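Local coordinates for protein CbsA (Xanthomonas oryzae pv. oryzae, PDB 5XYH) that probably hydrolyses the beta-1,4 bonds of cellulose as a family 6 exoglucanase releasing cellobiose, one of the cell-wall degrading enzymes of this rice pathogen, at residues A[83-88]-A[138-143]; A[125-130]-A[180-185]; A[258-263]-A[318-323]. One frame throughout, in Å; residues are numbered along the deposited sequence.

Contact 1. Residues A[83-88]-A[138-143]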
ATOM      1  N   ASN A  83     -29.736  -4.009  -1.337  1.00 30.47           N
ATOM      2  CA  ASN A  83     -29.410  -5.383  -1.722  1.00 31.41           C
ATOM      3  C   ASN A  83     -28.065  -5.477  -2.434  1.00 30.31           C
ATOM      4  O   ASN A  83     -27.837  -6.410  -3.212  1.00 31.27           O
ATOM      5  CB  ASN A  83     -30.502  -5.996  -2.606  1.00 33.02           C
ATOM      6  CG  ASN A  83     -31.863  -5.976  -1.948  1.00 35.60           C
ATOM      7  OD1 ASN A  83     -32.005  -6.304  -0.764  1.00 37.07           O
ATOM      8  ND2 ASN A  83     -32.881  -5.571  -2.709  1.00 36.77           N
ATOM      9  N   THR A  84     -27.176  -4.519  -2.191  1.00 28.33           N
ATOM     10  CA  THR A  84     -25.869  -4.479  -2.833  1.00 26.82           C
ATOM     11  C   THR A  84     -24.820  -4.395  -1.731  1.00 25.06           C
ATOM     12  O   THR A  84     -24.905  -3.500  -0.865  1.00 23.63           O
ATOM     13  CB  THR A  84     -25.770  -3.285  -3.783  1.00 26.52           C
ATOM     14  OG1 THR A  84     -26.871  -3.331  -4.702  1.00 27.40           O
ATOM     15  CG2 THR A  84     -24.444  -3.313  -4.557  1.00 24.35           C
ATOM     16  N   PRO A  85     -23.850  -5.303  -1.685  1.00 23.88           N
ATOM     17  CA  PRO A  85     -22.796  -5.181  -0.676  1.00 21.88           C
ATOM     18  C   PRO A  85     -21.947  -3.946  -0.938  1.00 20.55           C
ATOM     19  O   PRO A  85     -21.952  -3.376  -2.032  1.00 21.21           O
ATOM     20  CB  PRO A  85     -21.990  -6.470  -0.848  1.00 21.43           C
ATOM     21  CG  PRO A  85     -22.214  -6.870  -2.262  1.00 21.98           C
ATOM     22  CD  PRO A  85     -23.635  -6.461  -2.572  1.00 24.11           C
ATOM     23  N   ILE A  86     -21.220  -3.528   0.098  1.00 20.69           N
ATOM     24  CA  ILE A  86     -20.297  -2.397   0.027  1.00 19.41           C
ATOM     25  C   ILE A  86     -19.058  -2.747   0.850  1.00 18.42           C
ATOM     26  O   ILE A  86     -19.172  -3.331   1.934  1.00 17.70           O
ATOM     27  CB  ILE A  86     -20.973  -1.098   0.530  1.00 19.68           C
ATOM     28  CG1 ILE A  86     -20.047   0.115   0.387  1.00 19.09           C
ATOM     29  CG2 ILE A  86     -21.444  -1.261   1.969  1.00 20.00           C
ATOM     30  CD1 ILE A  86     -20.713   1.444   0.729  1.00 19.29           C
ATOM     31  N   THR A  87     -17.869  -2.437   0.320  1.00 17.33           N
ATOM     32  CA  THR A  87     -16.634  -2.657   1.064  1.00 16.10           C
ATOM     33  C   THR A  87     -16.146  -1.340   1.662  1.00 16.82           C
ATOM     34  O   THR A  87     -16.237  -0.282   1.022  1.00 17.07           O
ATOM     35  CB  THR A  87     -15.538  -3.298   0.192  1.00 16.37           C
ATOM     36  OG1 THR A  87     -15.205  -2.466  -0.931  1.00 17.52           O
ATOM     37  CG2 THR A  87     -15.987  -4.649  -0.316  1.00 15.81           C
ATOM     38  N   VAL A  88     -15.671  -1.404   2.909  1.00 15.31           N
ATOM     39  CA  VAL A  88     -15.088  -0.261   3.611  1.00 15.34           C
ATOM     40  C   VAL A  88     -13.611  -0.569   3.820  1.00 15.05           C
ATOM     41  O   VAL A  88     -13.259  -1.491   4.567  1.00 14.19           O
ATOM     42  CB  VAL A  88     -15.789   0.016   4.947  1.00 14.88           C
ATOM     43  CG1 VAL A  88     -15.179   1.229   5.624  1.00 15.97           C
ATOM     44  CG2 VAL A  88     -17.271   0.241   4.720  1.00 16.83           C
ATOM     45  N   GLY A 138     -24.085  -4.922   8.048  1.00 21.40           N
ATOM     46  CA  GLY A 138     -24.326  -4.901   6.615  1.00 22.16           C
ATOM     47  C   GLY A 138     -23.169  -4.401   5.772  1.00 21.67           C
ATOM     48  O   GLY A 138     -23.258  -4.436   4.541  1.00 20.77           O
ATOM     49  N   LEU A 139     -22.093  -3.944   6.414  1.00 20.69           N
ATOM     50  CA  LEU A 139     -20.874  -3.494   5.753  1.00 19.88           C
ATOM     51  C   LEU A 139     -19.861  -4.631   5.695  1.00 18.70           C
ATOM     52  O   LEU A 139     -19.762  -5.435   6.626  1.00 19.78           O
ATOM     53  CB  LEU A 139     -20.263  -2.313   6.508  1.00 19.61           C
ATOM     54  CG  LEU A 139     -21.135  -1.081   6.808  1.00 20.42           C
ATOM     55  CD1 LEU A 139     -20.399  -0.119   7.713  1.00 18.70           C
ATOM     56  CD2 LEU A 139     -21.546  -0.367   5.535  1.00 19.11           C
ATOM     57  N   ARG A 140     -19.098  -4.682   4.608  1.00 17.40           N
ATOM     58  CA  ARG A 140     -17.939  -5.565   4.498  1.00 15.96           C
ATOM     59  C   ARG A 140     -16.687  -4.735   4.766  1.00 16.21           C
ATOM     60  O   ARG A 140     -16.379  -3.805   4.014  1.00 16.12           O
ATOM     61  CB  ARG A 140     -17.878  -6.214   3.120  1.00 16.54           C
ATOM     62  CG  ARG A 140     -19.006  -7.191   2.860  1.00 16.96           C
ATOM     63  CD  ARG A 140     -18.847  -7.854   1.502  1.00 17.45           C
ATOM     64  NE  ARG A 140     -19.974  -8.744   1.233  1.00 17.90           N
ATOM     65  CZ  ARG A 140     -20.270  -9.244   0.039  1.00 17.70           C
ATOM     66  NH1 ARG A 140     -19.535  -8.940  -1.024  1.00 15.48           N
ATOM     67  NH2 ARG A 140     -21.320 -10.041  -0.090  1.00 17.91           N
ATOM     68  N   ILE A 141     -15.988  -5.048   5.849  1.00 14.27           N
ATOM     69  CA  ILE A 141     -14.790  -4.319   6.235  1.00 14.17           C
ATOM     70  C   ILE A 141     -13.593  -5.053   5.636  1.00 13.85           C
ATOM     71  O   ILE A 141     -13.424  -6.251   5.862  1.00 13.67           O
ATOM     72  CB  ILE A 141     -14.674  -4.212   7.764  1.00 14.28           C
ATOM     73  CG1 ILE A 141     -16.003  -3.750   8.380  1.00 15.02           C
ATOM     74  CG2 ILE A 141     -13.550  -3.256   8.156  1.00 13.86           C
ATOM     75  CD1 ILE A 141     -16.449  -2.382   7.870  1.00 15.17           C
ATOM     76  N   VAL A 142     -12.773  -4.347   4.861  1.00 13.42           N
ATOM     77  CA  VAL A 142     -11.620  -4.951   4.190  1.00 13.14           C
ATOM     78  C   VAL A 142     -10.372  -4.284   4.740  1.00 13.27           C
ATOM     79  O   VAL A 142     -10.138  -3.091   4.497  1.00 13.07           O
ATOM     80  CB  VAL A 142     -11.679  -4.811   2.662  1.00 13.29           C
ATOM     81  CG1 VAL A 142     -10.418  -5.413   2.037  1.00 13.39           C
ATOM     82  CG2 VAL A 142     -12.934  -5.469   2.092  1.00 12.94           C
ATOM     83  N   ASN A 143      -9.560  -5.058   5.452  1.00 12.87           N
ATOM     84  CA  ASN A 143      -8.383  -4.553   6.149  1.00 12.52           C
ATOM     85  C   ASN A 143      -7.102  -4.817   5.359  1.00 12.47           C
ATOM     86  O   ASN A 143      -6.846  -5.952   4.931  1.00 12.00           O
ATOM     87  CB  ASN A 143      -8.266  -5.204   7.527  1.00 12.83           C
ATOM     88  CG  ASN A 143      -9.326  -4.734   8.486  1.00 13.52           C
ATOM     89  OD1 ASN A 143      -9.722  -3.562   8.478  1.00 13.26           O
ATOM     90  ND2 ASN A 143      -9.806  -5.649   9.326  1.00 13.67           N
TER
HETATM   91  O   HOH W   1     -21.942  -5.152   2.391  1.00 18.67           O

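Contact 2. Residues A[125-130]-A[180-185]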
ATOM      1  N   ASP A 125      -8.081  -3.601  20.066  1.00 14.67           N
ATOM      2  CA  ASP A 125      -9.329  -3.896  20.773  1.00 15.69           C
ATOM      3  C   ASP A 125     -10.408  -2.851  20.467  1.00 15.83           C
ATOM      4  O   ASP A 125     -11.578  -3.200  20.263  1.00 15.50           O
ATOM      5  CB  ASP A 125      -9.080  -3.992  22.281  1.00 16.04           C
ATOM      6  CG  ASP A 125      -8.458  -5.334  22.706  1.00 16.61           C
ATOM      7  OD1 ASP A 125      -8.245  -6.224  21.854  1.00 16.90           O
ATOM      8  OD2 ASP A 125      -8.158  -5.483  23.907  1.00 18.19           O
ATOM      9  N   VAL A 126     -10.026  -1.569  20.411  1.00 15.49           N
ATOM     10  CA  VAL A 126     -10.990  -0.501  20.155  1.00 16.06           C
ATOM     11  C   VAL A 126     -11.522  -0.594  18.731  1.00 16.33           C
ATOM     12  O   VAL A 126     -12.731  -0.459  18.496  1.00 16.66           O
ATOM     13  CB  VAL A 126     -10.355   0.873  20.441  1.00 16.70           C
ATOM     14  CG1 VAL A 126     -11.259   1.999  19.976  1.00 16.62           C
ATOM     15  CG2 VAL A 126     -10.054   1.021  21.940  1.00 16.39           C
ATOM     16  N   ILE A 127     -10.636  -0.850  17.760  1.00 15.10           N
ATOM     17  CA  ILE A 127     -11.079  -1.054  16.378  1.00 14.80           C
ATOM     18  C   ILE A 127     -12.022  -2.244  16.286  1.00 15.64           C
ATOM     19  O   ILE A 127     -13.089  -2.168  15.660  1.00 16.03           O
ATOM     20  CB  ILE A 127      -9.871  -1.240  15.446  1.00 14.12           C
ATOM     21  CG1 ILE A 127      -9.036   0.045  15.420  1.00 13.36           C
ATOM     22  CG2 ILE A 127     -10.339  -1.622  14.040  1.00 13.48           C
ATOM     23  CD1 ILE A 127      -7.715  -0.118  14.779  1.00 13.35           C
ATOM     24  N   ALA A 128     -11.629  -3.371  16.886  1.00 14.13           N
ATOM     25  CA  ALA A 128     -12.436  -4.585  16.786  1.00 15.96           C
ATOM     26  C   ALA A 128     -13.815  -4.405  17.420  1.00 17.13           C
ATOM     27  O   ALA A 128     -14.827  -4.847  16.857  1.00 17.54           O
ATOM     28  CB  ALA A 128     -11.694  -5.751  17.431  1.00 14.88           C
ATOM     29  N   SER A 129     -13.886  -3.757  18.585  1.00 16.03           N
ATOM     30  CA  SER A 129     -15.197  -3.577  19.207  1.00 17.38           C
ATOM     31  C   SER A 129     -16.047  -2.592  18.421  1.00 17.52           C
ATOM     32  O   SER A 129     -17.267  -2.761  18.332  1.00 18.06           O
ATOM     33  CB  SER A 129     -15.055  -3.125  20.655  1.00 17.91           C
ATOM     34  OG  SER A 129     -14.452  -1.847  20.718  1.00 19.34           O
ATOM     35  N   THR A 130     -15.424  -1.584  17.813  1.00 17.13           N
ATOM     36  CA  THR A 130     -16.167  -0.701  16.920  1.00 17.59           C
ATOM     37  C   THR A 130     -16.715  -1.465  15.720  1.00 17.94           C
ATOM     38  O   THR A 130     -17.893  -1.326  15.366  1.00 19.22           O
ATOM     39  CB  THR A 130     -15.271   0.453  16.474  1.00 17.54           C
ATOM     40  OG1 THR A 130     -14.813   1.146  17.641  1.00 16.98           O
ATOM     41  CG2 THR A 130     -16.039   1.411  15.565  1.00 18.12           C
ATOM     42  N   ASP A 180      -6.357 -12.307  14.893  1.00 13.57           N
ATOM     43  CA  ASP A 180      -7.306 -12.995  15.773  1.00 13.62           C
ATOM     44  C   ASP A 180      -8.529 -12.128  16.047  1.00 14.67           C
ATOM     45  O   ASP A 180      -9.673 -12.575  15.894  1.00 13.89           O
ATOM     46  CB  ASP A 180      -6.628 -13.383  17.091  1.00 14.63           C
ATOM     47  CG  ASP A 180      -5.913 -14.719  17.021  1.00 15.95           C
ATOM     48  OD1 ASP A 180      -6.208 -15.505  16.095  1.00 14.37           O
ATOM     49  OD2 ASP A 180      -5.057 -14.990  17.898  1.00 16.04           O
ATOM     50  N   LYS A 181      -8.306 -10.869  16.433  1.00 14.16           N
ATOM     51  CA  LYS A 181      -9.421 -10.038  16.875  1.00 14.92           C
ATOM     52  C   LYS A 181     -10.262  -9.558  15.702  1.00 14.08           C
ATOM     53  O   LYS A 181     -11.476  -9.395  15.841  1.00 14.27           O
ATOM     54  CB  LYS A 181      -8.896  -8.851  17.686  1.00 14.26           C
ATOM     55  CG  LYS A 181      -8.152  -9.263  18.948  1.00 15.97           C
ATOM     56  CD  LYS A 181      -9.117  -9.631  20.055  1.00 17.64           C
ATOM     57  CE  LYS A 181     -10.002  -8.426  20.380  1.00 20.02           C
ATOM     58  NZ  LYS A 181     -10.750  -8.559  21.665  1.00 19.13           N
ATOM     59  N   LEU A 182      -9.641  -9.342  14.546  1.00 13.36           N
ATOM     60  CA  LEU A 182     -10.373  -8.830  13.398  1.00 13.57           C
ATOM     61  C   LEU A 182     -11.064  -9.954  12.633  1.00 14.32           C
ATOM     62  O   LEU A 182     -12.208  -9.788  12.196  1.00 13.92           O
ATOM     63  CB  LEU A 182      -9.428  -8.037  12.497  1.00 13.83           C
ATOM     64  CG  LEU A 182      -8.867  -6.778  13.175  1.00 12.65           C
ATOM     65  CD1 LEU A 182      -7.702  -6.213  12.374  1.00 12.67           C
ATOM     66  CD2 LEU A 182      -9.938  -5.723  13.351  1.00 12.76           C
ATOM     67  N   HIS A 183     -10.405 -11.110  12.488  1.00 13.79           N
ATOM     68  CA  HIS A 183     -11.059 -12.232  11.822  1.00 14.01           C
ATOM     69  C   HIS A 183     -12.273 -12.737  12.593  1.00 14.49           C
ATOM     70  O   HIS A 183     -13.172 -13.327  11.990  1.00 15.44           O
ATOM     71  CB  HIS A 183     -10.080 -13.394  11.601  1.00 14.01           C
ATOM     72  CG  HIS A 183     -10.714 -14.592  10.955  1.00 13.57           C
ATOM     73  ND1 HIS A 183     -11.244 -14.558   9.683  1.00 14.01           N
ATOM     74  CD2 HIS A 183     -10.936 -15.847  11.420  1.00 14.68           C
ATOM     75  CE1 HIS A 183     -11.752 -15.743   9.384  1.00 13.98           C
ATOM     76  NE2 HIS A 183     -11.576 -16.544  10.420  1.00 14.73           N
ATOM     77  N   ALA A 184     -12.329 -12.510  13.905  1.00 14.82           N
ATOM     78  CA  ALA A 184     -13.459 -12.968  14.704  1.00 15.04           C
ATOM     79  C   ALA A 184     -14.771 -12.302  14.300  1.00 16.31           C
ATOM     80  O   ALA A 184     -15.847 -12.819  14.617  1.00 16.76           O
ATOM     81  CB  ALA A 184     -13.179 -12.702  16.185  1.00 16.21           C
ATOM     82  N   ILE A 185     -14.714 -11.159  13.629  1.00 15.98           N
ATOM     83  CA  ILE A 185     -15.909 -10.455  13.172  1.00 16.35           C
ATOM     84  C   ILE A 185     -16.231 -10.951  11.763  1.00 16.42           C
ATOM     85  O   ILE A 185     -15.379 -10.808  10.856  1.00 16.03           O
ATOM     86  CB  ILE A 185     -15.685  -8.939  13.204  1.00 15.96           C
ATOM     87  CG1 ILE A 185     -15.074  -8.566  14.554  1.00 16.77           C
ATOM     88  CG2 ILE A 185     -16.987  -8.188  12.989  1.00 17.90           C
ATOM     89  CD1 ILE A 185     -14.496  -7.177  14.615  1.00 16.52           C
TER
HETATM   90  O   HOH W   2     -12.542  -5.683  21.282  1.00 17.83           O

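Contact 3. Residues A[258-263]-A[318-323]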
ATOM      1  N   SER A 258      17.039  -8.503 -17.055  1.00 16.14           N
ATOM      2  CA  SER A 258      16.873  -8.469 -15.606  1.00 15.67           C
ATOM      3  C   SER A 258      18.136  -8.004 -14.899  1.00 15.67           C
ATOM      4  O   SER A 258      18.060  -7.544 -13.754  1.00 14.97           O
ATOM      5  CB  SER A 258      16.485  -9.852 -15.092  1.00 16.30           C
ATOM      6  OG  SER A 258      17.530 -10.772 -15.376  1.00 15.95           O
ATOM      7  N   SER A 259      19.294  -8.116 -15.552  1.00 15.75           N
ATOM      8  CA  SER A 259      20.564  -7.703 -14.974  1.00 15.52           C
ATOM      9  C   SER A 259      20.890  -6.246 -15.256  1.00 16.34           C
ATOM     10  O   SER A 259      21.985  -5.792 -14.901  1.00 16.58           O
ATOM     11  CB  SER A 259      21.697  -8.582 -15.499  1.00 16.17           C
ATOM     12  OG  SER A 259      22.050  -8.196 -16.821  1.00 17.61           O
ATOM     13  N   SER A 260      19.982  -5.506 -15.887  1.00 15.56           N
ATOM     14  CA  SER A 260      20.185  -4.072 -16.054  1.00 15.12           C
ATOM     15  C   SER A 260      20.350  -3.401 -14.695  1.00 15.39           C
ATOM     16  O   SER A 260      19.954  -3.938 -13.651  1.00 14.66           O
ATOM     17  CB  SER A 260      18.999  -3.442 -16.781  1.00 15.37           C
ATOM     18  OG  SER A 260      17.806  -3.729 -16.062  1.00 14.47           O
ATOM     19  N   THR A 261      20.910  -2.183 -14.726  1.00 15.47           N
ATOM     20  CA  THR A 261      21.073  -1.398 -13.505  1.00 15.79           C
ATOM     21  C   THR A 261      19.750  -1.237 -12.768  1.00 14.80           C
ATOM     22  O   THR A 261      19.685  -1.419 -11.552  1.00 14.96           O
ATOM     23  CB  THR A 261      21.658  -0.020 -13.827  1.00 15.75           C
ATOM     24  OG1 THR A 261      23.004  -0.162 -14.314  1.00 16.39           O
ATOM     25  CG2 THR A 261      21.677   0.833 -12.583  1.00 15.12           C
ATOM     26  N   PHE A 262      18.676  -0.938 -13.500  1.00 14.99           N
ATOM     27  CA  PHE A 262      17.396  -0.645 -12.860  1.00 14.04           C
ATOM     28  C   PHE A 262      16.849  -1.841 -12.091  1.00 14.71           C
ATOM     29  O   PHE A 262      16.225  -1.670 -11.037  1.00 13.54           O
ATOM     30  CB  PHE A 262      16.380  -0.180 -13.899  1.00 14.02           C
ATOM     31  CG  PHE A 262      15.073   0.287 -13.308  1.00 13.73           C
ATOM     32  CD1 PHE A 262      15.015   1.453 -12.549  1.00 14.02           C
ATOM     33  CD2 PHE A 262      13.897  -0.433 -13.526  1.00 14.39           C
ATOM     34  CE1 PHE A 262      13.801   1.900 -12.001  1.00 14.14           C
ATOM     35  CE2 PHE A 262      12.678  -0.009 -12.990  1.00 13.44           C
ATOM     36  CZ  PHE A 262      12.628   1.163 -12.232  1.00 14.64           C
ATOM     37  N   TYR A 263      17.044  -3.061 -12.602  1.00 13.78           N
ATOM     38  CA  TYR A 263      16.464  -4.214 -11.923  1.00 14.41           C
ATOM     39  C   TYR A 263      17.460  -4.962 -11.047  1.00 15.34           C
ATOM     40  O   TYR A 263      17.030  -5.664 -10.127  1.00 16.28           O
ATOM     41  CB  TYR A 263      15.812  -5.176 -12.938  1.00 14.58           C
ATOM     42  CG  TYR A 263      14.583  -4.586 -13.597  1.00 14.54           C
ATOM     43  CD1 TYR A 263      13.463  -4.232 -12.841  1.00 14.95           C
ATOM     44  CD2 TYR A 263      14.554  -4.340 -14.959  1.00 14.45           C
ATOM     45  CE1 TYR A 263      12.347  -3.661 -13.435  1.00 14.38           C
ATOM     46  CE2 TYR A 263      13.438  -3.764 -15.565  1.00 14.77           C
ATOM     47  CZ  TYR A 263      12.336  -3.432 -14.803  1.00 15.02           C
ATOM     48  OH  TYR A 263      11.220  -2.864 -15.409  1.00 13.84           O
ATOM     49  N   THR A 318      20.451   0.383 -22.039  1.00 17.15           N
ATOM     50  CA  THR A 318      19.749   1.207 -23.019  1.00 17.15           C
ATOM     51  C   THR A 318      18.366   0.640 -23.288  1.00 16.96           C
ATOM     52  O   THR A 318      17.378   1.381 -23.329  1.00 16.41           O
ATOM     53  CB  THR A 318      20.553   1.297 -24.319  1.00 18.22           C
ATOM     54  OG1 THR A 318      21.840   1.861 -24.047  1.00 18.73           O
ATOM     55  CG2 THR A 318      19.834   2.170 -25.347  1.00 18.69           C
ATOM     56  N   TYR A 319      18.283  -0.683 -23.437  1.00 16.47           N
ATOM     57  CA  TYR A 319      17.015  -1.336 -23.751  1.00 17.18           C
ATOM     58  C   TYR A 319      15.997  -1.129 -22.642  1.00 15.57           C
ATOM     59  O   TYR A 319      14.895  -0.640 -22.886  1.00 16.32           O
ATOM     60  CB  TYR A 319      17.249  -2.825 -23.983  1.00 17.29           C
ATOM     61  CG  TYR A 319      16.060  -3.567 -24.569  1.00 18.44           C
ATOM     62  CD1 TYR A 319      15.880  -3.655 -25.948  1.00 19.10           C
ATOM     63  CD2 TYR A 319      15.139  -4.215 -23.750  1.00 18.26           C
ATOM     64  CE1 TYR A 319      14.797  -4.351 -26.487  1.00 19.10           C
ATOM     65  CE2 TYR A 319      14.059  -4.907 -24.278  1.00 17.17           C
ATOM     66  CZ  TYR A 319      13.891  -4.973 -25.645  1.00 18.74           C
ATOM     67  OH  TYR A 319      12.823  -5.671 -26.177  1.00 18.04           O
ATOM     68  N   VAL A 320      16.361  -1.502 -21.412  1.00 16.20           N
ATOM     69  CA  VAL A 320      15.448  -1.398 -20.273  1.00 15.64           C
ATOM     70  C   VAL A 320      15.037   0.055 -20.046  1.00 15.50           C
ATOM     71  O   VAL A 320      13.849   0.363 -19.882  1.00 15.31           O
ATOM     72  CB  VAL A 320      16.101  -2.012 -19.019  1.00 15.15           C
ATOM     73  CG1 VAL A 320      15.441  -1.503 -17.733  1.00 14.35           C
ATOM     74  CG2 VAL A 320      16.052  -3.544 -19.091  1.00 14.64           C
ATOM     75  N   ASN A 321      16.013   0.972 -20.049  1.00 15.25           N
ATOM     76  CA  ASN A 321      15.696   2.381 -19.800  1.00 16.00           C
ATOM     77  C   ASN A 321      14.867   2.993 -20.927  1.00 16.24           C
ATOM     78  O   ASN A 321      14.102   3.929 -20.687  1.00 16.18           O
ATOM     79  CB  ASN A 321      16.975   3.201 -19.582  1.00 14.94           C
ATOM     80  CG  ASN A 321      17.720   2.790 -18.332  1.00 16.43           C
ATOM     81  OD1 ASN A 321      17.131   2.218 -17.407  1.00 15.09           O
ATOM     82  ND2 ASN A 321      19.024   3.078 -18.289  1.00 17.03           N
ATOM     83  N   SER A 322      15.004   2.493 -22.157  1.00 16.83           N
ATOM     84  CA  SER A 322      14.121   2.987 -23.206  1.00 16.91           C
ATOM     85  C   SER A 322      12.687   2.530 -22.987  1.00 17.36           C
ATOM     86  O   SER A 322      11.751   3.271 -23.301  1.00 18.20           O
ATOM     87  CB  SER A 322      14.606   2.524 -24.583  1.00 18.03           C
ATOM     88  OG  SER A 322      14.311   1.158 -24.803  1.00 18.17           O
ATOM     89  N   GLY A 323      12.490   1.334 -22.433  1.00 15.97           N
ATOM     90  CA  GLY A 323      11.166   0.737 -22.443  1.00 16.32           C
ATOM     91  C   GLY A 323      10.373   0.738 -21.151  1.00 15.70           C
ATOM     92  O   GLY A 323       9.141   0.636 -21.184  1.00 16.02           O
TER
HETATM   93  O   HOH W   3      18.812   0.158 -16.263  1.00 14.78           O

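Contact 1. Residues A[83-88]-A[138-143]
Backbone bonds between Ile-86, Val-88, Arg-140 and Val-142 form a short ladder in which the 138-143 segment pairs in parallel with 83-88. Arg-140 N donates to Ile-86 O at 3.0 Å. Arg-140 O accepts in turn from Val-88 N at 2.7 Å. The third bond, from Val-142 N to Val-88 O at 2.9 Å, is nearly straight, with an N-H...O angle of 177°. Arg-140 O also receives a CA-H...O contact from Thr-87 CA, 3.2 Å away. Just ahead of the first backbone bond, water 1 prolongs the ladder: it accepts from Ile-86 N and donates to Gly-138 O at 2.6 Å, bridging the two segments where the backbones stand wider apart.

The two strands, 86-92 and 140-145, are neighbours in the parallel sheet of the family 6 barrel. Helix 113-131 joins them, making a beta-alpha-beta crossover, and their short axes diverge by 39°, in keeping with a strongly twisted sheet.

Apolar contacts flank the ladder. On the face carrying Val-88 and Ile-141, Ile-141 CD1 meets Val-88 CB at 3.8 Å, the two side chains running alongside each other toward helix 69-79. Leu-139 CD2 similarly lies beside Ile-86 CG2, 3.7 Å away. On the other face, Val-142 CG2 lies against Thr-87 CB.

The charged group of Arg-140 lies over an apolar neighbour. With an extended chain from CG to NE, Arg-140 brings its guanidinium flat against Pro-85, whose CB sits 3.4 Å above the plane over its centre, while NH1 is hydrogen-bonded to Pro-7 O.

Contact 2. Residues A[125-130]-A[180-185]
Ala-128 and Leu-182 bring the two backbones together, their CA atoms only 5.8 Å apart, so the helices meet at close range through a methyl-sized residue. Helices 113-131 and 170-183 are neighbouring helices packed on the outside of the family 6 alpha/beta barrel: the first precedes strand 140-145 and the second follows it, and Leu-182 also packs on strand 188-193.

Ala-128 points its CB toward the second helix. This atom lies 4.2 Å from Lys-181 CB and 4.0 Å from Lys-181 O, packing against both the side chain and the backbone of that residue. Leu-182 CD2 reaches across obliquely to Ile-127 CG2 at 4.2 Å, on the inner side of the interface, where the sheet lies beneath.

A charged pair, Asp-125 and Lys-181, also spans the helices. Bends in the lysine at chi2 and chi3 (-79° and -60°) bring its end across the Asp-125 carboxylate; the salt bridge from Lys-181 NZ to Asp-125 OD1 is long, 3.4 Å, and CE lies nearer to OD1. The same OD1 is hydrogen-bonded to the Tyr-177 hydroxyl, which probably helps to fix the carboxylate. Water 2 donates to Asp-125 O and has a weak bond from NZ, tying the lysine to the backbone of the first helix as well.

Ile-185 approaches the first helix from the end of its segment. Its CG1 is set beside the backbone N and chi2 is extended (166°), carrying Ile-185 CD1 to 3.3 Å from Ala-128 O.

Contact 3. Residues A[258-263]-A[318-323]
Val-320 projects from its helix toward the loop at Ser-260; both methyls touch Ser-260, and CG1 also meets Tyr-263 and Phe-262. CG2, lying beside the backbone N, presses on Ser-260, 3.5 Å from OG and 3.7 Å from CB. CG1, anti to the backbone N (chi1 160°), meets Tyr-263 CE2 at 3.7 Å along an oblique line to the ring and Phe-262 CB at 4.2 Å.

The serine offers the valine a carbon and an oxygen without bonding to it: OG is hydrogen-bonded to Ile-257 O, within its own loop, so this hydroxyl is satisfied although it lies against methyl groups. The two aromatic rings are turned against each other as well. Phe-262 presents its edge to a face of Tyr-263, CD2 standing 3.5 Å above the tyrosine plane and offset toward the rim. Its CB starts toward the helix, but the ring leads away to Arg-324, with which it makes a cation-pi contact. The tyrosine ring is in turn stacked with Phe-269.

No direct hydrogen bond spans the two segments. Water 3 does so, accepting from Phe-262 N at 3.0 Å and donating to Asn-321 OD1 at 2.9 Å; that oxygen also accepts from Arg-324 NE, so OD1 has two donors.

The 258-263 segment follows the small antiparallel pair 251-252 and 255-256 and leads on to helix 271-284. Just upstream of the 318-323 segment, in the same helix 316-323, Asn-317 receives Thr-261 N on its side-chain oxygen and gives the loop a direct hydrogen bond to that helix, beside the water bridge.

In the fold
Contacts 1 and 2 belong to one part of the barrel, with centres 16 Å apart and a direct touch, Asn-143 ND2 against Leu-182 CD1 at 3.7 Å. Their segments alternate along the chain, because helix 113-131 of contact 2 is the connection between the two strands of contact 1. Contact 3 lies on the opposite side of the chain's centre, about 42 Å from contact 1 and 45 Å from contact 2, centre to centre. Active sites of family 6 enzymes open at the C-terminal ends of the barrel strands; contact 1 includes the starts of its two strands, which is consistent with a position toward the other end.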